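Local coordinates for transcriptional regulator I2 (Pseudomonas fluorescens, PDB 4MXM), which acts as a superantigen associated with Crohn's disease and, as a TetR-family regulator, probably binds DNA through its helix-turn-helix domain, at residues F33-F38 / S112-A117; V71-I76 / A132-L137; A81-S86 / D139-I144; A85-A90 / L98-C103. One frame throughout, in Å; residues are numbered along the deposited sequence.

Interaction 1: residues F33-F38 / S112-A117; sequences FRNKGF and SGEAMA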
loop_
_atom_site.group_PDB
_atom_site.type_symbol
_atom_site.label_atom_id
_atom_site.label_comp_id
_atom_site.label_asym_id
_atom_site.label_seq_id
_atom_site.Cartn_x
_atom_site.Cartn_y
_atom_site.Cartn_z
ATOM N N PHE A 33 -19.221 12.705 -4.914
ATOM C CA PHE A 33 -17.828 12.941 -5.283
ATOM C C PHE A 33 -17.095 11.627 -5.537
ATOM O O PHE A 33 -16.250 11.540 -6.425
ATOM C CB PHE A 33 -17.103 13.745 -4.199
ATOM C CG PHE A 33 -17.602 15.154 -4.045
ATOM C CD1 PHE A 33 -18.281 15.781 -5.077
ATOM C CD2 PHE A 33 -17.387 15.852 -2.868
ATOM C CE1 PHE A 33 -18.740 17.078 -4.935
ATOM C CE2 PHE A 33 -17.842 17.149 -2.721
ATOM C CZ PHE A 33 -18.519 17.763 -3.756
ATOM N N ARG A 34 -17.430 10.604 -4.756
ATOM C CA ARG A 34 -16.807 9.291 -4.894
ATOM C C ARG A 34 -17.203 8.585 -6.186
ATOM O O ARG A 34 -16.371 8.398 -7.074
ATOM C CB ARG A 34 -17.153 8.407 -3.695
ATOM C CG ARG A 34 -16.772 6.946 -3.862
ATOM C CD ARG A 34 -15.266 6.750 -3.816
ATOM N NE ARG A 34 -14.854 5.543 -4.527
ATOM C CZ ARG A 34 -14.970 4.310 -4.044
ATOM N NH1 ARG A 34 -14.565 3.277 -4.768
ATOM N NH2 ARG A 34 -15.494 4.109 -2.843
ATOM N N ASN A 35 -18.472 8.197 -6.296
ATOM C CA ASN A 35 -18.920 7.379 -7.422
ATOM C C ASN A 35 -19.561 8.152 -8.575
ATOM O O ASN A 35 -20.504 7.662 -9.204
ATOM C CB ASN A 35 -19.857 6.258 -6.949
ATOM C CG ASN A 35 -21.066 6.774 -6.184
ATOM O OD1 ASN A 35 -21.664 7.788 -6.539
ATOM N ND2 ASN A 35 -21.437 6.058 -5.130
ATOM N N LYS A 36 -19.044 9.346 -8.853
ATOM C CA LYS A 36 -19.523 10.158 -9.967
ATOM C C LYS A 36 -18.505 11.247 -10.287
ATOM O O LYS A 36 -18.648 11.983 -11.262
ATOM C CB LYS A 36 -20.884 10.774 -9.636
ATOM C CG LYS A 36 -21.657 11.273 -10.843
ATOM C CD LYS A 36 -22.953 11.948 -10.429
ATOM C CE LYS A 36 -23.685 12.512 -11.633
ATOM N NZ LYS A 36 -24.935 13.217 -11.246
ATOM N N GLY A 37 -17.471 11.342 -9.458
ATOM C CA GLY A 37 -16.418 12.318 -9.662
ATOM C C GLY A 37 -16.761 13.681 -9.097
ATOM O O GLY A 37 -17.928 14.075 -9.053
ATOM N N PHE A 38 -15.734 14.403 -8.664
ATOM C CA PHE A 38 -15.904 15.736 -8.103
ATOM C C PHE A 38 -16.183 16.761 -9.195
ATOM O O PHE A 38 -17.098 17.575 -9.073
ATOM C CB PHE A 38 -14.661 16.131 -7.301
ATOM C CG PHE A 38 -14.640 17.569 -6.869
ATOM C CD1 PHE A 38 -15.345 17.983 -5.753
ATOM C CD2 PHE A 38 -13.896 18.503 -7.570
ATOM C CE1 PHE A 38 -15.321 19.305 -5.352
ATOM C CE2 PHE A 38 -13.867 19.826 -7.175
ATOM C CZ PHE A 38 -14.579 20.227 -6.065
ATOM N N SER A 112 -13.793 5.859 5.739
ATOM C CA SER A 112 -15.233 5.758 5.537
ATOM C C SER A 112 -15.566 5.128 4.189
ATOM O O SER A 112 -16.734 4.868 3.890
ATOM C CB SER A 112 -15.884 7.139 5.638
ATOM O OG SER A 112 -15.615 7.741 6.891
ATOM N N GLY A 113 -14.539 4.879 3.382
ATOM C CA GLY A 113 -14.745 4.334 2.054
ATOM C C GLY A 113 -15.103 5.424 1.063
ATOM O O GLY A 113 -14.246 5.899 0.318
ATOM N N GLU A 114 -16.373 5.820 1.055
ATOM C CA GLU A 114 -16.843 6.893 0.184
ATOM C C GLU A 114 -16.124 8.206 0.476
ATOM O O GLU A 114 -15.553 8.827 -0.422
ATOM C CB GLU A 114 -18.354 7.089 0.340
ATOM C CG GLU A 114 -19.203 6.025 -0.333
ATOM C CD GLU A 114 -20.683 6.340 -0.257
ATOM O OE1 GLU A 114 -21.074 7.140 0.618
ATOM O OE2 GLU A 114 -21.454 5.794 -1.075
ATOM N N ALA A 115 -16.150 8.618 1.739
ATOM C CA ALA A 115 -15.552 9.885 2.146
ATOM C C ALA A 115 -14.053 9.764 2.416
ATOM O O ALA A 115 -13.408 10.734 2.813
ATOM C CB ALA A 115 -16.271 10.439 3.366
HETATM N N MSE A 116 -13.505 8.573 2.196
HETATM C CA MSE A 116 -12.078 8.343 2.392
HETATM C C MSE A 116 -11.341 8.189 1.066
HETATM O O MSE A 116 -10.211 8.655 0.914
HETATM C CB MSE A 116 -11.850 7.101 3.254
HETATM C CG MSE A 116 -10.400 6.661 3.317
HETATM SE SE MSE A 116 -9.259 8.045 4.088
HETATM C CE MSE A 116 -9.950 8.049 5.927
ATOM N N ALA A 117 -11.983 7.528 0.108
ATOM C CA ALA A 117 -11.376 7.324 -1.202
ATOM C C ALA A 117 -11.322 8.635 -1.981
ATOM O O ALA A 117 -10.424 8.841 -2.799
ATOM C CB ALA A 117 -12.129 6.259 -1.986
#
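Arg34 and Glu114 mark the closest backbone approach between residues 33-38 and 112-117, their CA atoms 5.6 Å apart. Arg34 closes helix 21-34, and Asn35 is the first residue to leave helical geometry. On the other side Gly113 is the N-cap of the short helix 114-117, at backbone angles (phi 82°, psi -81°) that suit glycine, and a bond of 2.8 Å from Ala117 N to Gly113 O closes the first turn. The end of one helix thus lies against the start of another.

Arg34 carries most of the contact. With CG anti to the backbone N (chi1 169°) and a bend at chi2, its chain runs alongside the first turn of helix 114-117. Arg34 CB lies 3.7 Å from the backbone O of Glu114, and Arg34 CD lies 3.7 Å from CB of Ala117. That same methyl covers one face of the guanidinium, while Gly113 O comes to it obliquely, 3.8 Å from Arg34 NH2. No hydrogen bond crosses the contact, so the arginine works here through its aliphatic stem and the flat surface of its head. Glu114 stretches past Asn35 with its carboxylate nearly perpendicular to the amide, and OE2 makes a weak hydrogen bond to His31 ND1.

This surface contact joins the probable TetR-type DNA-binding region to the tetracycline repressor-like C-terminal region, the two parts characteristic of the family. Helix 64-89 lies along both segments: Phe33 and Phe38 rest on its Leu68, Ser112 on its Thr75 and Met116 on its Asn79.

Interaction 2: residues V71-I76 / A132-L137; sequences VMEETI and AHVLAL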
loop_
_atom_site.group_PDB
_atom_site.type_symbol
_atom_site.label_atom_id
_atom_site.label_comp_id
_atom_site.label_asym_id
_atom_site.label_seq_id
_atom_site.Cartn_x
_atom_site.Cartn_y
_atom_site.Cartn_z
ATOM N N VAL A 71 -15.721 17.436 3.458
ATOM C CA VAL A 71 -15.860 15.987 3.356
ATOM C C VAL A 71 -14.570 15.284 3.775
ATOM O O VAL A 71 -14.598 14.286 4.498
ATOM C CB VAL A 71 -16.256 15.553 1.925
ATOM C CG1 VAL A 71 -16.086 14.051 1.746
ATOM C CG2 VAL A 71 -17.687 15.971 1.618
HETATM N N MSE A 72 -13.438 15.824 3.332
HETATM C CA MSE A 72 -12.137 15.244 3.645
HETATM C C MSE A 72 -11.724 15.480 5.096
HETATM O O MSE A 72 -11.245 14.565 5.767
HETATM C CB MSE A 72 -11.065 15.786 2.697
HETATM C CG MSE A 72 -11.235 15.333 1.255
HETATM SE SE MSE A 72 -9.815 15.981 0.088
HETATM C CE MSE A 72 -10.361 15.111 -1.569
ATOM N N GLU A 73 -11.910 16.706 5.578
ATOM C CA GLU A 73 -11.531 17.057 6.945
ATOM C C GLU A 73 -12.353 16.303 7.986
ATOM O O GLU A 73 -11.818 15.852 8.997
ATOM C CB GLU A 73 -11.656 18.564 7.173
ATOM C CG GLU A 73 -10.628 19.394 6.425
ATOM C CD GLU A 73 -10.772 20.876 6.697
ATOM O OE1 GLU A 73 -9.921 21.656 6.218
ATOM O OE2 GLU A 73 -11.733 21.265 7.393
ATOM N N GLU A 74 -13.653 16.178 7.733
ATOM C CA GLU A 74 -14.555 15.455 8.626
ATOM C C GLU A 74 -14.096 14.015 8.807
ATOM O O GLU A 74 -14.060 13.499 9.924
ATOM C CB GLU A 74 -15.977 15.464 8.063
ATOM C CG GLU A 74 -16.996 14.714 8.906
ATOM C CD GLU A 74 -17.578 15.571 10.011
ATOM O OE1 GLU A 74 -17.456 16.811 9.929
ATOM O OE2 GLU A 74 -18.160 15.005 10.961
ATOM N N THR A 75 -13.741 13.378 7.698
ATOM C CA THR A 75 -13.361 11.972 7.697
ATOM C C THR A 75 -12.043 11.741 8.428
ATOM O O THR A 75 -11.894 10.765 9.162
ATOM C CB THR A 75 -13.230 11.435 6.263
ATOM O OG1 THR A 75 -14.319 11.920 5.467
ATOM C CG2 THR A 75 -13.235 9.915 6.265
ATOM N N ILE A 76 -11.087 12.639 8.216
ATOM C CA ILE A 76 -9.792 12.542 8.878
ATOM C C ILE A 76 -9.933 12.824 10.369
ATOM O O ILE A 76 -9.413 12.079 11.199
ATOM C CB ILE A 76 -8.768 13.517 8.267
ATOM C CG1 ILE A 76 -8.527 13.184 6.793
ATOM C CG2 ILE A 76 -7.463 13.470 9.042
ATOM C CD1 ILE A 76 -7.690 14.212 6.066
ATOM N N ALA A 132 -3.672 22.632 2.491
ATOM C CA ALA A 132 -2.840 23.043 3.616
ATOM C C ALA A 132 -3.345 22.495 4.949
ATOM O O ALA A 132 -2.566 21.969 5.744
ATOM C CB ALA A 132 -2.735 24.560 3.672
ATOM N N HIS A 133 -4.647 22.614 5.189
ATOM C CA HIS A 133 -5.221 22.162 6.453
ATOM C C HIS A 133 -5.349 20.642 6.513
ATOM O O HIS A 133 -5.203 20.046 7.579
ATOM C CB HIS A 133 -6.579 22.819 6.708
ATOM C CG HIS A 133 -7.130 22.544 8.074
ATOM N ND1 HIS A 133 -8.248 21.766 8.282
ATOM C CD2 HIS A 133 -6.707 22.933 9.299
ATOM C CE1 HIS A 133 -8.497 21.695 9.578
ATOM N NE2 HIS A 133 -7.575 22.393 10.218
ATOM N N VAL A 134 -5.626 20.022 5.370
ATOM C CA VAL A 134 -5.702 18.567 5.290
ATOM C C VAL A 134 -4.349 17.948 5.629
ATOM O O VAL A 134 -4.270 16.976 6.381
ATOM C CB VAL A 134 -6.166 18.095 3.896
ATOM C CG1 VAL A 134 -5.990 16.591 3.752
ATOM C CG2 VAL A 134 -7.614 18.487 3.660
ATOM N N LEU A 135 -3.285 18.528 5.079
ATOM C CA LEU A 135 -1.927 18.077 5.367
ATOM C C LEU A 135 -1.584 18.253 6.841
ATOM O O LEU A 135 -0.836 17.458 7.412
ATOM C CB LEU A 135 -0.913 18.824 4.498
ATOM C CG LEU A 135 -0.904 18.425 3.022
ATOM C CD1 LEU A 135 0.131 19.225 2.245
ATOM C CD2 LEU A 135 -0.655 16.933 2.886
ATOM N N ALA A 136 -2.132 19.299 7.451
ATOM C CA ALA A 136 -1.943 19.532 8.877
ATOM C C ALA A 136 -2.615 18.427 9.685
ATOM O O ALA A 136 -2.084 17.977 10.699
ATOM C CB ALA A 136 -2.494 20.892 9.271
ATOM N N LEU A 137 -3.782 17.990 9.223
ATOM C CA LEU A 137 -4.510 16.906 9.873
ATOM C C LEU A 137 -3.778 15.576 9.710
ATOM O O LEU A 137 -3.756 14.752 10.624
ATOM C CB LEU A 137 -5.928 16.800 9.308
ATOM C CG LEU A 137 -6.832 18.017 9.511
ATOM C CD1 LEU A 137 -8.131 17.867 8.735
ATOM C CD2 LEU A 137 -7.112 18.221 10.986
#
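Glu73 and Ile76 meet His133, Val134 and Leu137 where two long helices of the all-helical TetR-like fold, 64-89 and 128-154, run side by side. The short segments are almost parallel, 10° apart in direction, with axes 10.1 Å from each other.

The polar part lies at the margin. His133 ND1 donates a weak hydrogen bond to Glu73 OE1, bent to 143° at the hydrogen. The oxygen comes to the edge of the imidazole near its plane, and the carboxylate is turned well out of the ring plane. Arg69, one turn earlier on helix 64-89, forms a salt bridge with the same OE1 through its NE. One carboxylate oxygen is therefore approached from both helices, by the salt bridge from Arg69 and weakly by His133, which probably favours the charged form of the glutamate.

Apolar contacts fill the rest. The extended glutamate chain adds its methylenes: Glu73 CG packs 3.7 Å from Leu137 CD1, the two side chains crossing at about a right angle. Met72 contributes chiefly its CB, 4.5 Å from Val134 CG2, while its selenium end leads away and the side chain packs on Leu126. Ile76 uses two branches. Its CG2, anti to the backbone N, reaches Leu137 CB, whereas CG1 (chi1 -62°) carries the other methyl in a different direction, placing Ile76 CD1 3.7 Å from Val134 CG1.

Interaction 3: residues A81-S86 / D139-I144; sequences AMMRAS and DVYEQI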
loop_
_atom_site.group_PDB
_atom_site.type_symbol
_atom_site.label_atom_id
_atom_site.label_comp_id
_atom_site.label_asym_id
_atom_site.label_seq_id
_atom_site.Cartn_x
_atom_site.Cartn_y
_atom_site.Cartn_z
ATOM N N ALA A 81 -9.647 11.007 15.779
ATOM C CA ALA A 81 -10.277 11.043 17.091
ATOM C C ALA A 81 -10.623 9.638 17.575
ATOM O O ALA A 81 -10.620 9.371 18.776
ATOM C CB ALA A 81 -11.514 11.925 17.060
HETATM N N MSE A 82 -10.913 8.741 16.636
HETATM C CA MSE A 82 -11.233 7.356 16.973
HETATM C C MSE A 82 -9.989 6.565 17.360
HETATM O O MSE A 82 -10.067 5.626 18.153
HETATM C CB MSE A 82 -11.967 6.666 15.822
HETATM C CG MSE A 82 -13.400 7.135 15.642
HETATM SE SE MSE A 82 -14.509 6.757 17.201
HETATM C CE MSE A 82 -14.592 4.818 17.038
HETATM N N MSE A 83 -8.844 6.937 16.793
HETATM C CA MSE A 83 -7.575 6.358 17.217
HETATM C C MSE A 83 -7.294 6.762 18.658
HETATM O O MSE A 83 -6.853 5.941 19.466
HETATM C CB MSE A 83 -6.423 6.826 16.326
HETATM C CG MSE A 83 -6.339 6.145 14.972
HETATM SE SE MSE A 83 -4.494 6.046 14.342
HETATM C CE MSE A 83 -3.964 7.897 14.646
ATOM N N ARG A 84 -7.548 8.032 18.969
ATOM C CA ARG A 84 -7.350 8.558 20.319
ATOM C C ARG A 84 -8.236 7.830 21.316
ATOM O O ARG A 84 -7.821 7.537 22.433
ATOM C CB ARG A 84 -7.671 10.055 20.374
ATOM C CG ARG A 84 -6.803 10.938 19.497
ATOM C CD ARG A 84 -6.913 12.395 19.920
ATOM N NE ARG A 84 -6.152 13.291 19.050
ATOM C CZ ARG A 84 -4.852 13.530 19.185
ATOM N NH1 ARG A 84 -4.167 12.933 20.150
ATOM N NH2 ARG A 84 -4.236 14.358 18.354
ATOM N N ALA A 85 -9.465 7.549 20.899
ATOM C CA ALA A 85 -10.419 6.846 21.745
ATOM C C ALA A 85 -9.944 5.423 22.021
ATOM O O ALA A 85 -10.026 4.941 23.149
ATOM C CB ALA A 85 -11.791 6.833 21.100
ATOM N N SER A 86 -9.445 4.759 20.984
ATOM C CA SER A 86 -8.948 3.394 21.109
ATOM C C SER A 86 -7.701 3.337 21.986
ATOM O O SER A 86 -7.472 2.350 22.684
ATOM C CB SER A 86 -8.647 2.804 19.728
ATOM O OG SER A 86 -9.818 2.742 18.932
ATOM N N ASP A 139 -0.590 15.251 9.435
ATOM C CA ASP A 139 0.585 15.323 10.297
ATOM C C ASP A 139 0.246 14.905 11.723
ATOM O O ASP A 139 1.045 14.254 12.394
ATOM C CB ASP A 139 1.186 16.733 10.284
ATOM C CG ASP A 139 1.957 17.026 9.011
ATOM O OD1 ASP A 139 2.507 16.075 8.416
ATOM O OD2 ASP A 139 2.017 18.206 8.606
ATOM N N VAL A 140 -0.945 15.281 12.177
ATOM C CA VAL A 140 -1.410 14.912 13.509
ATOM C C VAL A 140 -1.633 13.407 13.591
ATOM O O VAL A 140 -1.271 12.766 14.580
ATOM C CB VAL A 140 -2.717 15.641 13.872
ATOM C CG1 VAL A 140 -3.208 15.204 15.244
ATOM C CG2 VAL A 140 -2.512 17.147 13.833
ATOM N N TYR A 141 -2.231 12.854 12.540
ATOM C CA TYR A 141 -2.475 11.420 12.446
ATOM C C TYR A 141 -1.165 10.647 12.554
ATOM O O TYR A 141 -1.057 9.693 13.325
ATOM C CB TYR A 141 -3.183 11.093 11.125
ATOM C CG TYR A 141 -3.492 9.626 10.923
ATOM C CD1 TYR A 141 -2.588 8.787 10.283
ATOM C CD2 TYR A 141 -4.692 9.081 11.363
ATOM C CE1 TYR A 141 -2.867 7.445 10.094
ATOM C CE2 TYR A 141 -4.980 7.740 11.179
ATOM C CZ TYR A 141 -4.063 6.928 10.544
ATOM O OH TYR A 141 -4.342 5.594 10.357
ATOM N N GLU A 142 -0.169 11.067 11.784
ATOM C CA GLU A 142 1.130 10.409 11.793
ATOM C C GLU A 142 1.879 10.668 13.092
ATOM O O GLU A 142 2.691 9.848 13.513
ATOM C CB GLU A 142 1.968 10.848 10.592
ATOM C CG GLU A 142 1.455 10.322 9.262
ATOM C CD GLU A 142 1.476 8.804 9.180
ATOM O OE1 GLU A 142 2.387 8.180 9.764
ATOM O OE2 GLU A 142 0.574 8.231 8.533
ATOM N N GLN A 143 1.601 11.805 13.726
ATOM C CA GLN A 143 2.214 12.135 15.010
ATOM C C GLN A 143 1.860 11.103 16.075
ATOM O O GLN A 143 2.701 10.726 16.896
ATOM C CB GLN A 143 1.777 13.520 15.490
ATOM C CG GLN A 143 2.339 13.872 16.864
ATOM C CD GLN A 143 1.676 15.083 17.473
ATOM O OE1 GLN A 143 1.063 15.885 16.773
ATOM N NE2 GLN A 143 1.794 15.222 18.788
ATOM N N ILE A 144 0.608 10.656 16.053
ATOM C CA ILE A 144 0.133 9.662 17.005
ATOM C C ILE A 144 0.860 8.331 16.807
ATOM O O ILE A 144 1.261 7.685 17.777
ATOM C CB ILE A 144 -1.390 9.462 16.878
ATOM C CG1 ILE A 144 -2.127 10.750 17.258
ATOM C CG2 ILE A 144 -1.856 8.299 17.737
ATOM C CD1 ILE A 144 -3.626 10.673 17.069
#
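Met83 meets Tyr141 because the two side chains leave their helices in different directions about chi1. The selenomethionine starts with CG anti to the carbonyl carbon (chi1 -77°) and then bends at chi3 (-49°), while the tyrosine ring stands anti to its backbone N. The bend lays the CE methyl over the ring face, a CH-pi contact 3.9 Å from CE to the Tyr141 ring centroid. The selenium takes an oblique line to the same ring, 4.3 Å from SE to that centroid, making this a Met-aromatic contact.

The same methyl also touches Ile144, with Met83 CE 3.7 Å from Ile144 CD1, so it is wedged between an aromatic face and an aliphatic branch. Arg84 approaches from farther round the helix. Its chain, extended from CG to NE, crosses Ile144 at about a right angle and sets the guanidinium flat over CD1, which sits 3.7 Å from its plane. Arg84 NH2 then comes 3.4 Å from Val140 CG1.

Helices 64-89 and 128-154 cross here at 20°, 10.7 Å between the axes of the two segments, and helix 93-108 covers Met83 and Ile144 through Leu100. From that helix Glu104 hydrogen-bonds the Tyr141 hydroxyl, fixing the outer end of the ring. Dispersion and a polarisable chalcogen, selenium here in place of methionine sulfur, would hold this interface, the arginine offering a guanidinium face and no charge pairing across the segments.

Interaction 4: residues A85-A90 / L98-C103; sequences ASLEEA and LALIRC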
loop_
_atom_site.group_PDB
_atom_site.type_symbol
_atom_site.label_atom_id
_atom_site.label_comp_id
_atom_site.label_asym_id
_atom_site.label_seq_id
_atom_site.Cartn_x
_atom_site.Cartn_y
_atom_site.Cartn_z
ATOM N N ALA A 85 -9.465 7.549 20.899
ATOM C CA ALA A 85 -10.419 6.846 21.745
ATOM C C ALA A 85 -9.944 5.423 22.021
ATOM O O ALA A 85 -10.026 4.941 23.149
ATOM C CB ALA A 85 -11.791 6.833 21.100
ATOM N N SER A 86 -9.445 4.759 20.984
ATOM C CA SER A 86 -8.948 3.394 21.109
ATOM C C SER A 86 -7.701 3.337 21.986
ATOM O O SER A 86 -7.472 2.350 22.684
ATOM C CB SER A 86 -8.647 2.804 19.728
ATOM O OG SER A 86 -9.818 2.742 18.932
ATOM N N LEU A 87 -6.898 4.396 21.946
ATOM C CA LEU A 87 -5.692 4.472 22.764
ATOM C C LEU A 87 -6.047 4.581 24.241
ATOM O O LEU A 87 -5.334 4.053 25.097
ATOM C CB LEU A 87 -4.826 5.660 22.340
ATOM C CG LEU A 87 -4.039 5.491 21.041
ATOM C CD1 LEU A 87 -3.232 6.741 20.741
ATOM C CD2 LEU A 87 -3.131 4.272 21.120
ATOM N N GLU A 88 -7.149 5.264 24.539
ATOM C CA GLU A 88 -7.593 5.418 25.918
ATOM C C GLU A 88 -8.137 4.101 26.464
ATOM O O GLU A 88 -8.145 3.880 27.676
ATOM C CB GLU A 88 -8.647 6.524 26.032
ATOM C CG GLU A 88 -8.160 7.902 25.624
ATOM C CD GLU A 88 -9.172 8.993 25.915
ATOM O OE1 GLU A 88 -9.946 8.848 26.884
ATOM O OE2 GLU A 88 -9.188 10.000 25.175
ATOM N N GLU A 89 -8.596 3.235 25.563
ATOM C CA GLU A 89 -9.082 1.910 25.945
ATOM C C GLU A 89 -7.934 0.926 26.167
ATOM O O GLU A 89 -8.124 -0.147 26.741
ATOM C CB GLU A 89 -10.039 1.358 24.889
ATOM C CG GLU A 89 -11.372 2.094 24.812
ATOM C CD GLU A 89 -12.284 1.528 23.741
ATOM O OE1 GLU A 89 -11.766 1.006 22.730
ATOM O OE2 GLU A 89 -13.518 1.603 23.912
ATOM N N ALA A 90 -6.742 1.296 25.709
ATOM C CA ALA A 90 -5.560 0.457 25.873
ATOM C C ALA A 90 -4.927 0.686 27.242
ATOM O O ALA A 90 -5.041 1.770 27.815
ATOM C CB ALA A 90 -4.558 0.737 24.767
ATOM N N LEU A 98 -1.299 -2.009 19.239
ATOM C CA LEU A 98 -2.361 -2.830 18.667
ATOM C C LEU A 98 -3.595 -1.992 18.349
ATOM O O LEU A 98 -4.297 -2.249 17.371
ATOM C CB LEU A 98 -2.735 -3.963 19.626
ATOM C CG LEU A 98 -3.838 -4.913 19.153
ATOM C CD1 LEU A 98 -3.404 -5.644 17.891
ATOM C CD2 LEU A 98 -4.217 -5.899 20.250
ATOM N N ALA A 99 -3.848 -0.986 19.181
ATOM C CA ALA A 99 -4.982 -0.091 18.981
ATOM C C ALA A 99 -4.860 0.669 17.667
ATOM O O ALA A 99 -5.835 0.811 16.931
ATOM C CB ALA A 99 -5.107 0.878 20.147
ATOM N N LEU A 100 -3.655 1.148 17.374
ATOM C CA LEU A 100 -3.410 1.903 16.148
ATOM C C LEU A 100 -3.449 1.009 14.911
ATOM O O LEU A 100 -3.945 1.414 13.860
ATOM C CB LEU A 100 -2.074 2.640 16.226
ATOM C CG LEU A 100 -1.952 3.688 17.334
ATOM C CD1 LEU A 100 -0.727 4.554 17.108
ATOM C CD2 LEU A 100 -3.211 4.539 17.414
ATOM N N ILE A 101 -2.918 -0.202 15.041
ATOM C CA ILE A 101 -2.946 -1.163 13.944
ATOM C C ILE A 101 -4.386 -1.519 13.591
ATOM O O ILE A 101 -4.771 -1.501 12.424
ATOM C CB ILE A 101 -2.164 -2.444 14.296
ATOM C CG1 ILE A 101 -0.663 -2.153 14.339
ATOM C CG2 ILE A 101 -2.461 -3.548 13.291
ATOM C CD1 ILE A 101 0.169 -3.306 14.859
ATOM N N ARG A 102 -5.180 -1.820 14.615
ATOM C CA ARG A 102 -6.576 -2.201 14.425
ATOM C C ARG A 102 -7.407 -1.080 13.805
ATOM O O ARG A 102 -8.227 -1.323 12.919
ATOM C CB ARG A 102 -7.192 -2.644 15.753
ATOM C CG ARG A 102 -8.687 -2.909 15.688
ATOM C CD ARG A 102 -9.227 -3.405 17.021
ATOM N NE ARG A 102 -8.776 -2.592 18.146
ATOM C CZ ARG A 102 -7.944 -3.018 19.091
ATOM N NH1 ARG A 102 -7.585 -2.208 20.077
ATOM N NH2 ARG A 102 -7.475 -4.258 19.054
ATOM N N CYS A 103 -7.193 0.148 14.270
ATOM C CA CYS A 103 -7.927 1.298 13.752
ATOM C C CYS A 103 -7.617 1.554 12.283
ATOM O O CYS A 103 -8.520 1.804 11.484
ATOM C CB CYS A 103 -7.624 2.553 14.574
ATOM S SG CYS A 103 -8.436 2.600 16.186
#
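A helical hairpin within the TetR-like fold brings Ser86 and Leu87, near the end of helix 64-89, against Ala99, Leu100 and Cys103 of helix 93-108. The segment axes run at 143° to each other, roughly antiparallel, and approach to 8.9 Å. Small residues make this approach possible: Ser86 and Ala99 face each other with CA atoms 5.7 Å apart, and Ala99 CB lies 3.8 Å from Ser86 O.

One turn along helix 93-108, Cys103 brings its sulfur to the serine, 3.1 Å from Cys103 SG to Ser86 OG. The hydroxyl is also hydrogen-bonded to Met82 O in its own helix; Ser86 N reaches that carbonyl from the opposite face of its plane.

The leucines extend the contact toward helix 128-154. Leu87 swings CG anti to its carbonyl carbon (chi1 -75°), which carries its branches over to Leu100. The two side chains slant across each other, with Leu87 CD2 and Leu100 CD2 3.7 Å apart, and Leu87 CD2 also touches the Ala99 methyl. Helix 128-154 lies against both leucines, Ile144 on Leu87 and Trp145 and Val148 on Leu100.

Arg102 points its polar end to a salt bridge with Glu189, linking the hairpin to helix 188-199. Between the two segments themselves, small side chains set a close spacing and leucine branches complete the seam, while the serine hydroxyl donates to Met82 O of its own helix and lies close to the cysteine sulfur.

Helix 64-89 runs through interactions 2, 3 and 4, and helix 128-154 is its partner in the first two of these, nearly parallel to it. Interactions 3 and 4, about 9 Å apart between centres, share Ala85 and Ser86 and merge into one apolar layer, where Ile144 CG2 meets Leu87 CD1 and Met83 SE meets Leu100 CD2. Interactions 2, 3 and 4 are all partly buried. Interaction 1 is a surface contact, linked to interaction 2 by a probable hydrogen bond between Thr75 OG1 and Ala115 O. A weak hydrogen bond crosses interaction 2; in interactions 1 and 3 an arginine lays the face of its guanidinium on a methyl, and interaction 4 relies on small residues.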